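Long-range contacts in GDSL-like protein (Roseburia intestinalis L1-82, PDB 6HH9), which probably removes acetyl groups from hemicellulose as a carbohydrate esterase of the SGNH (GDSL) hydrolase family, and is seen here with mannose units bound: residues H141-N146 with T172-V177; G45-K50 with D191-D196. One frame throughout, in Å; residues are numbered along the deposited sequence.

Contact 1 (H141-N146 with T172-V177); sequences HNVFYN and TIYPEV. With BMA (beta-D-mannopyranose), chain E.
Tyr145 leans its phenol against Ile173, Tyr174 and Val177, and makes the largest share of the contact. The hydroxyl end meets Ile173: OH of Tyr145 lies 3.4 Å from CG2 of Ile173, with CE1 of Tyr145 3.5 Å from that same methyl, so the isoleucine slants across the phenol end. Further back on the ring, CD1 of Tyr145 is 4.2 Å from CG2 of Val177, one helical turn on. The backbone N of Tyr174 comes to the ring's edge, near its plane, while the carbonyl O of Val143 sits over one face, 3.6 Å above the plane and displaced toward the rim. With CG anti to the carbonyl carbon (chi1 -69°), the tyrosine ring is carried back toward the helix, although its CB does not point there.

Tyr174 returns the contact from the helix. Its side chain meets Val143 at about a right angle, CB lying 4.0 Å from CG1 of the valine, and its ring continues past to bring an edge near the carbonyl O of Tyr145. No hydrogen bond links the two segments; apolar contact holds them together. Phe144 leads its ring away from the helix, and the ring edge meets a bound mannose, CZ of Phe144 standing 3.7 Å from C5 of BMA chain E. The loop carrying these residues leaves strand 136-141 of the mixed sheet, while Ile173 also packs on helix 196-214 and, with Val177, on helix 184-187.

Contact 2 (G45-K50 with D191-D196); sequences GSLSSK and DLHPND. With BMA (beta-D-mannopyranose), chain B; BMA (beta-D-mannopyranose), chain C; BMA (beta-D-mannopyranose), chain D.
Leu47 N donates to the carbonyl O of Pro194 over 2.8 Å, coming almost straight in line with the C=O bond (173°). Further on, Asp196 accepts from Ser49: the backbone N of Ser49 reaches the syn lone pair of OD1 at 2.8 Å, while OG of Ser49 lies a very short 2.4 Å from OD2, a length best treated with caution. Both carboxylate oxygens thus face one serine. Within its own loop, Ser48 N bonds to O of Gly45, and Ser48 OG lies within hydrogen-bonding distance of O of Gly45 and O of Lys50.

The imidazole of His193 is held at both nitrogens. Its ND1 is hydrogen-bonded to Asp190, and NE2, weakly bonded to Ser41, is also hydrogen-bonded to O2 of BMA chain B (2.9 Å) and makes a weak bond to O4 of BMA chain C. CD2 of His193 rests 3.6 Å from CB of Ser46, and its CB is 3.6 Å from CD2 of Leu47. Replacing the imidazole by the methyl of an alanine is likely to leave Asp190 and the mannose oxygens without their partner and to open a gap beside Ser46. Asn195 N-caps helix 196-214, its OD1 accepting from Gly198 N. Ser41, His193 and Asp190 have the geometry of a catalytic triad, consistent with the active site of an SGNH hydrolase.

In the fold
Contact 1 and contact 2 both belong to the SGNH hydrolase part of the chain, with centres 14 Å apart and on the same side of the molecule's centre. Along the sequence, 45-50 comes first, then 141-146 and 172-177, and 191-196 last, so the pairing of contact 1 falls wholly between the partners of contact 2. The two meet directly: Tyr145 N lies 2.8 Å from Asp191 O, a probable hydrogen bond, and Phe144 packs on Leu192. Loops following strand 136-141 and helices 41-44 and 184-187 are thereby joined beside the bound mannose units, linking the loop of the probable catalytic histidine to the loop after strand 136-141, which in turn packs on helix 173-178.

Contact 1 (H141-N146 with T172-V177)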
loop_
_atom_site.group_PDB
_atom_site.type_symbol
_atom_site.label_atom_id
_atom_site.label_comp_id
_atom_site.label_asym_id
_atom_site.label_seq_id
_atom_site.Cartn_x
_atom_site.Cartn_y
_atom_site.Cartn_z
ATOM N N HIS A 141 -3.555 -6.189 -10.191
ATOM C CA HIS A 141 -4.035 -4.911 -10.681
ATOM C C HIS A 141 -5.560 -4.882 -10.654
ATOM O O HIS A 141 -6.212 -5.443 -11.515
ATOM C CB HIS A 141 -3.543 -4.640 -12.108
ATOM C CG HIS A 141 -2.084 -4.855 -12.305
ATOM N ND1 HIS A 141 -1.141 -4.056 -11.692
ATOM C CD2 HIS A 141 -1.410 -5.740 -13.082
ATOM C CE1 HIS A 141 0.067 -4.462 -12.055
ATOM N NE2 HIS A 141 -0.068 -5.493 -12.919
ATOM N N ASN A 142 -6.132 -4.185 -9.669
ATOM C CA ASN A 142 -7.554 -3.924 -9.695
ATOM C C ASN A 142 -7.820 -2.831 -10.751
ATOM O O ASN A 142 -6.900 -2.355 -11.437
ATOM C CB ASN A 142 -8.081 -3.643 -8.288
ATOM C CG ASN A 142 -8.386 -4.906 -7.502
ATOM O OD1 ASN A 142 -9.209 -5.734 -7.913
ATOM N ND2 ASN A 142 -7.745 -5.054 -6.349
ATOM N N VAL A 143 -9.096 -2.472 -10.914
ATOM C CA VAL A 143 -9.535 -1.508 -11.899
ATOM C C VAL A 143 -10.724 -0.722 -11.334
ATOM O O VAL A 143 -11.518 -1.261 -10.552
ATOM C CB VAL A 143 -9.888 -2.219 -13.221
ATOM C CG1 VAL A 143 -11.012 -3.230 -13.052
ATOM C CG2 VAL A 143 -10.214 -1.222 -14.314
ATOM N N PHE A 144 -10.811 0.549 -11.739
ATOM C CA PHE A 144 -11.973 1.405 -11.513
ATOM C C PHE A 144 -13.072 1.025 -12.515
ATOM O O PHE A 144 -12.868 1.141 -13.715
ATOM C CB PHE A 144 -11.597 2.877 -11.706
ATOM C CG PHE A 144 -10.922 3.524 -10.529
ATOM C CD1 PHE A 144 -11.667 4.112 -9.522
ATOM C CD2 PHE A 144 -9.540 3.548 -10.436
ATOM C CE1 PHE A 144 -11.042 4.696 -8.434
ATOM C CE2 PHE A 144 -8.911 4.143 -9.355
ATOM C CZ PHE A 144 -9.662 4.715 -8.358
ATOM N N TYR A 145 -14.235 0.594 -12.017
ATOM C CA TYR A 145 -15.314 0.059 -12.871
ATOM C C TYR A 145 -16.178 1.193 -13.465
ATOM O O TYR A 145 -16.981 0.945 -14.388
ATOM C CB TYR A 145 -16.118 -0.956 -12.058
ATOM C CG TYR A 145 -15.341 -2.212 -11.767
ATOM C CD1 TYR A 145 -14.985 -3.064 -12.797
ATOM C CD2 TYR A 145 -14.931 -2.536 -10.485
ATOM C CE1 TYR A 145 -14.249 -4.213 -12.572
ATOM C CE2 TYR A 145 -14.206 -3.690 -10.237
ATOM C CZ TYR A 145 -13.860 -4.527 -11.287
ATOM O OH TYR A 145 -13.118 -5.653 -11.090
ATOM N N ASN A 146 -16.015 2.427 -12.954
ATOM C CA ASN A 146 -16.682 3.617 -13.517
ATOM C C ASN A 146 -16.095 3.969 -14.887
ATOM O O ASN A 146 -16.845 4.343 -15.764
ATOM C CB ASN A 146 -16.654 4.836 -12.584
ATOM C CG ASN A 146 -15.282 5.194 -12.051
ATOM O OD1 ASN A 146 -14.646 4.395 -11.379
ATOM N ND2 ASN A 146 -14.827 6.406 -12.317
ATOM N N THR A 172 -10.043 -8.461 -17.560
ATOM C CA THR A 172 -10.876 -9.613 -17.330
ATOM C C THR A 172 -12.283 -9.184 -16.910
ATOM O O THR A 172 -13.253 -9.518 -17.592
ATOM C CB THR A 172 -10.261 -10.534 -16.277
ATOM O OG1 THR A 172 -9.972 -9.705 -15.154
ATOM C CG2 THR A 172 -9.015 -11.229 -16.771
ATOM N N ILE A 173 -12.389 -8.493 -15.771
ATOM C CA ILE A 173 -13.683 -8.154 -15.195
ATOM C C ILE A 173 -14.253 -6.912 -15.905
ATOM O O ILE A 173 -15.423 -6.910 -16.283
ATOM C CB ILE A 173 -13.591 -7.973 -13.669
ATOM C CG1 ILE A 173 -12.982 -9.196 -12.980
ATOM C CG2 ILE A 173 -14.954 -7.627 -13.099
ATOM C CD1 ILE A 173 -12.963 -9.140 -11.463
ATOM N N TYR A 174 -13.435 -5.873 -16.118
ATOM C CA TYR A 174 -13.935 -4.603 -16.670
ATOM C C TYR A 174 -14.470 -4.813 -18.087
ATOM O O TYR A 174 -15.508 -4.264 -18.431
ATOM C CB TYR A 174 -12.872 -3.498 -16.628
ATOM C CG TYR A 174 -13.259 -2.258 -17.394
ATOM C CD1 TYR A 174 -14.201 -1.372 -16.893
ATOM C CD2 TYR A 174 -12.721 -1.996 -18.646
ATOM C CE1 TYR A 174 -14.577 -0.241 -17.605
ATOM C CE2 TYR A 174 -13.093 -0.877 -19.372
ATOM C CZ TYR A 174 -14.027 0.009 -18.855
ATOM O OH TYR A 174 -14.387 1.129 -19.565
ATOM N N PRO A 175 -13.795 -5.596 -18.960
ATOM C CA PRO A 175 -14.342 -5.918 -20.281
ATOM C C PRO A 175 -15.783 -6.452 -20.253
ATOM O O PRO A 175 -16.557 -6.071 -21.106
ATOM C CB PRO A 175 -13.369 -6.982 -20.820
ATOM C CG PRO A 175 -12.054 -6.644 -20.151
ATOM C CD PRO A 175 -12.447 -6.160 -18.765
ATOM N N GLU A 176 -16.112 -7.312 -19.279
ATOM C CA GLU A 176 -17.472 -7.820 -19.081
ATOM C C GLU A 176 -18.446 -6.687 -18.732
ATOM O O GLU A 176 -19.596 -6.678 -19.184
ATOM C CB GLU A 176 -17.520 -8.847 -17.946
ATOM C CG GLU A 176 -16.786 -10.133 -18.266
ATOM C CD GLU A 176 -17.112 -10.672 -19.645
ATOM O OE1 GLU A 176 -18.277 -11.077 -19.869
ATOM O OE2 GLU A 176 -16.214 -10.640 -20.495
ATOM N N VAL A 177 -17.997 -5.762 -17.881
ATOM C CA VAL A 177 -18.879 -4.743 -17.278
ATOM C C VAL A 177 -19.232 -3.680 -18.329
ATOM O O VAL A 177 -20.385 -3.242 -18.401
ATOM C CB VAL A 177 -18.233 -4.107 -16.033
ATOM C CG1 VAL A 177 -19.063 -2.957 -15.498
ATOM C CG2 VAL A 177 -17.987 -5.136 -14.937
HETATM C C1 BMA E . -10.937 7.186 -3.814
HETATM C C2 BMA E . -11.297 8.569 -4.339
HETATM C C3 BMA E . -11.013 8.776 -5.831
HETATM C C4 BMA E . -9.584 8.356 -6.164
HETATM C C5 BMA E . -9.226 7.019 -5.491
HETATM C C6 BMA E . -7.710 6.813 -5.581
HETATM O O2 BMA E . -10.532 9.514 -3.595
HETATM O O3 BMA E . -11.181 10.175 -6.149
HETATM O O4 BMA E . -9.334 8.297 -7.596
HETATM O O5 BMA E . -9.576 6.901 -4.105
HETATM O O6 BMA E . -7.110 7.245 -4.369
#

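Contact 2 (G45-K50 with D191-D196)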
loop_
_atom_site.group_PDB
_atom_site.type_symbol
_atom_site.label_atom_id
_atom_site.label_comp_id
_atom_site.label_asym_id
_atom_site.label_seq_id
_atom_site.Cartn_x
_atom_site.Cartn_y
_atom_site.Cartn_z
ATOM N N GLY A 45 -10.245 -5.644 2.729
ATOM C CA GLY A 45 -11.504 -6.463 2.627
ATOM C C GLY A 45 -12.784 -5.688 2.278
ATOM O O GLY A 45 -13.857 -6.296 2.085
ATOM N N SER A 46 -12.706 -4.353 2.213
ATOM C CA SER A 46 -13.769 -3.528 1.658
ATOM C C SER A 46 -14.107 -4.022 0.254
ATOM O O SER A 46 -13.222 -4.092 -0.593
ATOM C CB SER A 46 -13.347 -2.087 1.648
ATOM O OG SER A 46 -13.466 -1.518 2.945
ATOM N N LEU A 47 -15.376 -4.351 -0.017
ATOM C CA LEU A 47 -16.515 -4.082 0.849
ATOM C C LEU A 47 -17.256 -5.401 1.123
ATOM O O LEU A 47 -18.480 -5.485 1.006
ATOM C CB LEU A 47 -17.406 -3.064 0.129
ATOM C CG LEU A 47 -17.761 -1.773 0.868
ATOM C CD1 LEU A 47 -16.838 -1.461 2.037
ATOM C CD2 LEU A 47 -17.788 -0.598 -0.105
ATOM N N SER A 48 -16.495 -6.434 1.495
ATOM C CA SER A 48 -17.064 -7.743 1.778
ATOM C C SER A 48 -17.914 -7.655 3.050
ATOM O O SER A 48 -17.717 -6.779 3.874
ATOM C CB SER A 48 -15.979 -8.800 1.883
ATOM O OG SER A 48 -15.144 -8.557 3.003
ATOM N N SER A 49 -18.873 -8.570 3.176
ATOM C CA SER A 49 -19.817 -8.608 4.300
ATOM C C SER A 49 -19.138 -9.195 5.540
ATOM O O SER A 49 -19.554 -8.911 6.649
ATOM C CB SER A 49 -21.075 -9.384 3.943
ATOM O OG SER A 49 -20.759 -10.688 3.462
ATOM N N LYS A 50 -18.128 -10.044 5.321
ATOM C CA LYS A 50 -17.298 -10.638 6.373
ATOM C C LYS A 50 -15.846 -10.675 5.904
ATOM O O LYS A 50 -15.578 -10.832 4.713
ATOM C CB LYS A 50 -17.718 -12.078 6.693
ATOM C CG LYS A 50 -19.197 -12.395 6.542
ATOM C CD LYS A 50 -19.550 -13.802 6.979
ATOM C CE LYS A 50 -20.874 -14.265 6.405
ATOM N NZ LYS A 50 -21.604 -15.143 7.351
ATOM N N ASP A 191 -18.244 1.186 -7.494
ATOM C CA ASP A 191 -17.470 1.107 -8.753
ATOM C C ASP A 191 -15.959 1.001 -8.500
ATOM O O ASP A 191 -15.170 1.125 -9.451
ATOM C CB ASP A 191 -17.756 2.285 -9.690
ATOM C CG ASP A 191 -19.118 2.219 -10.347
ATOM O OD1 ASP A 191 -19.554 1.097 -10.707
ATOM O OD2 ASP A 191 -19.735 3.288 -10.482
ATOM N N LEU A 192 -15.568 0.751 -7.247
ATOM C CA LEU A 192 -14.152 0.606 -6.865
ATOM C C LEU A 192 -13.995 -0.621 -5.958
ATOM O O LEU A 192 -13.216 -1.521 -6.255
ATOM C CB LEU A 192 -13.703 1.910 -6.193
ATOM C CG LEU A 192 -12.349 1.916 -5.482
ATOM C CD1 LEU A 192 -11.228 1.387 -6.364
ATOM C CD2 LEU A 192 -12.003 3.319 -5.017
ATOM N N HIS A 193 -14.767 -0.644 -4.867
ATOM C CA HIS A 193 -14.743 -1.700 -3.867
ATOM C C HIS A 193 -15.662 -2.828 -4.297
ATOM O O HIS A 193 -16.860 -2.614 -4.457
ATOM C CB HIS A 193 -15.173 -1.168 -2.499
ATOM C CG HIS A 193 -14.299 -0.059 -2.051
ATOM N ND1 HIS A 193 -14.498 1.235 -2.471
ATOM C CD2 HIS A 193 -13.173 -0.063 -1.310
ATOM C CE1 HIS A 193 -13.554 2.000 -1.968
ATOM N NE2 HIS A 193 -12.720 1.223 -1.255
ATOM N N PRO A 194 -15.135 -4.061 -4.475
ATOM C CA PRO A 194 -15.988 -5.202 -4.782
ATOM C C PRO A 194 -16.880 -5.519 -3.577
ATOM O O PRO A 194 -16.521 -5.163 -2.439
ATOM C CB PRO A 194 -15.026 -6.361 -5.075
ATOM C CG PRO A 194 -13.635 -5.742 -5.146
ATOM C CD PRO A 194 -13.714 -4.426 -4.390
ATOM N N ASN A 195 -18.030 -6.155 -3.846
ATOM C CA ASN A 195 -18.864 -6.784 -2.813
ATOM C C ASN A 195 -18.502 -8.281 -2.781
ATOM O O ASN A 195 -17.524 -8.690 -3.425
ATOM C CB ASN A 195 -20.355 -6.529 -3.058
ATOM C CG ASN A 195 -20.839 -7.132 -4.363
ATOM O OD1 ASN A 195 -20.145 -7.945 -4.975
ATOM N ND2 ASN A 195 -22.016 -6.723 -4.815
ATOM N N ASP A 196 -19.298 -9.082 -2.055
ATOM C CA ASP A 196 -19.038 -10.511 -1.844
ATOM C C ASP A 196 -18.802 -11.211 -3.187
ATOM O O ASP A 196 -17.779 -11.889 -3.376
ATOM C CB ASP A 196 -20.162 -11.166 -1.030
ATOM C CG ASP A 196 -20.096 -10.833 0.453
ATOM O OD1 ASP A 196 -19.174 -10.089 0.871
ATOM O OD2 ASP A 196 -20.972 -11.296 1.179
HETATM C C1 BMA B . -11.771 4.172 0.431
HETATM C C2 BMA B . -10.434 4.068 -0.340
HETATM C C3 BMA B . -10.120 5.357 -1.089
HETATM C C4 BMA B . -11.350 5.824 -1.881
HETATM C C5 BMA B . -12.642 5.794 -1.031
HETATM C C6 BMA B . -13.899 6.137 -1.831
HETATM O O2 BMA B . -10.387 2.969 -1.276
HETATM O O3 BMA B . -8.987 5.099 -1.932
HETATM O O4 BMA B . -11.165 7.161 -2.390
HETATM O O5 BMA B . -12.871 4.527 -0.413
HETATM O O6 BMA B . -14.406 4.950 -2.428
HETATM C C1 BMA C . -14.418 1.686 4.270
HETATM C C2 BMA C . -15.152 2.492 3.199
HETATM C C3 BMA C . -14.307 2.522 1.922
HETATM C C4 BMA C . -12.935 3.119 2.236
HETATM C C5 BMA C . -12.312 2.369 3.407
HETATM C C6 BMA C . -10.973 2.952 3.836
HETATM O O2 BMA C . -15.367 3.825 3.682
HETATM O O3 BMA C . -14.974 3.213 0.843
HETATM O O4 BMA C . -12.050 2.947 1.125
HETATM O O5 BMA C . -13.184 2.351 4.548
HETATM O O6 BMA C . -10.335 1.944 4.622
HETATM C C1 BMA D . -15.590 -0.432 9.019
HETATM C C2 BMA D . -14.446 0.581 9.008
HETATM C C3 BMA D . -14.561 1.507 7.793
HETATM C C4 BMA D . -14.713 0.720 6.476
HETATM C C5 BMA D . -15.745 -0.395 6.625
HETATM C C6 BMA D . -15.747 -1.269 5.378
HETATM O O1 BMA D . -15.473 -1.281 10.170
HETATM O O2 BMA D . -13.173 -0.092 8.988
HETATM O O3 BMA D . -13.424 2.384 7.790
HETATM O O4 BMA D . -15.226 1.578 5.445
HETATM O O5 BMA D . -15.527 -1.194 7.806
HETATM O O6 BMA D . -16.827 -2.189 5.527
#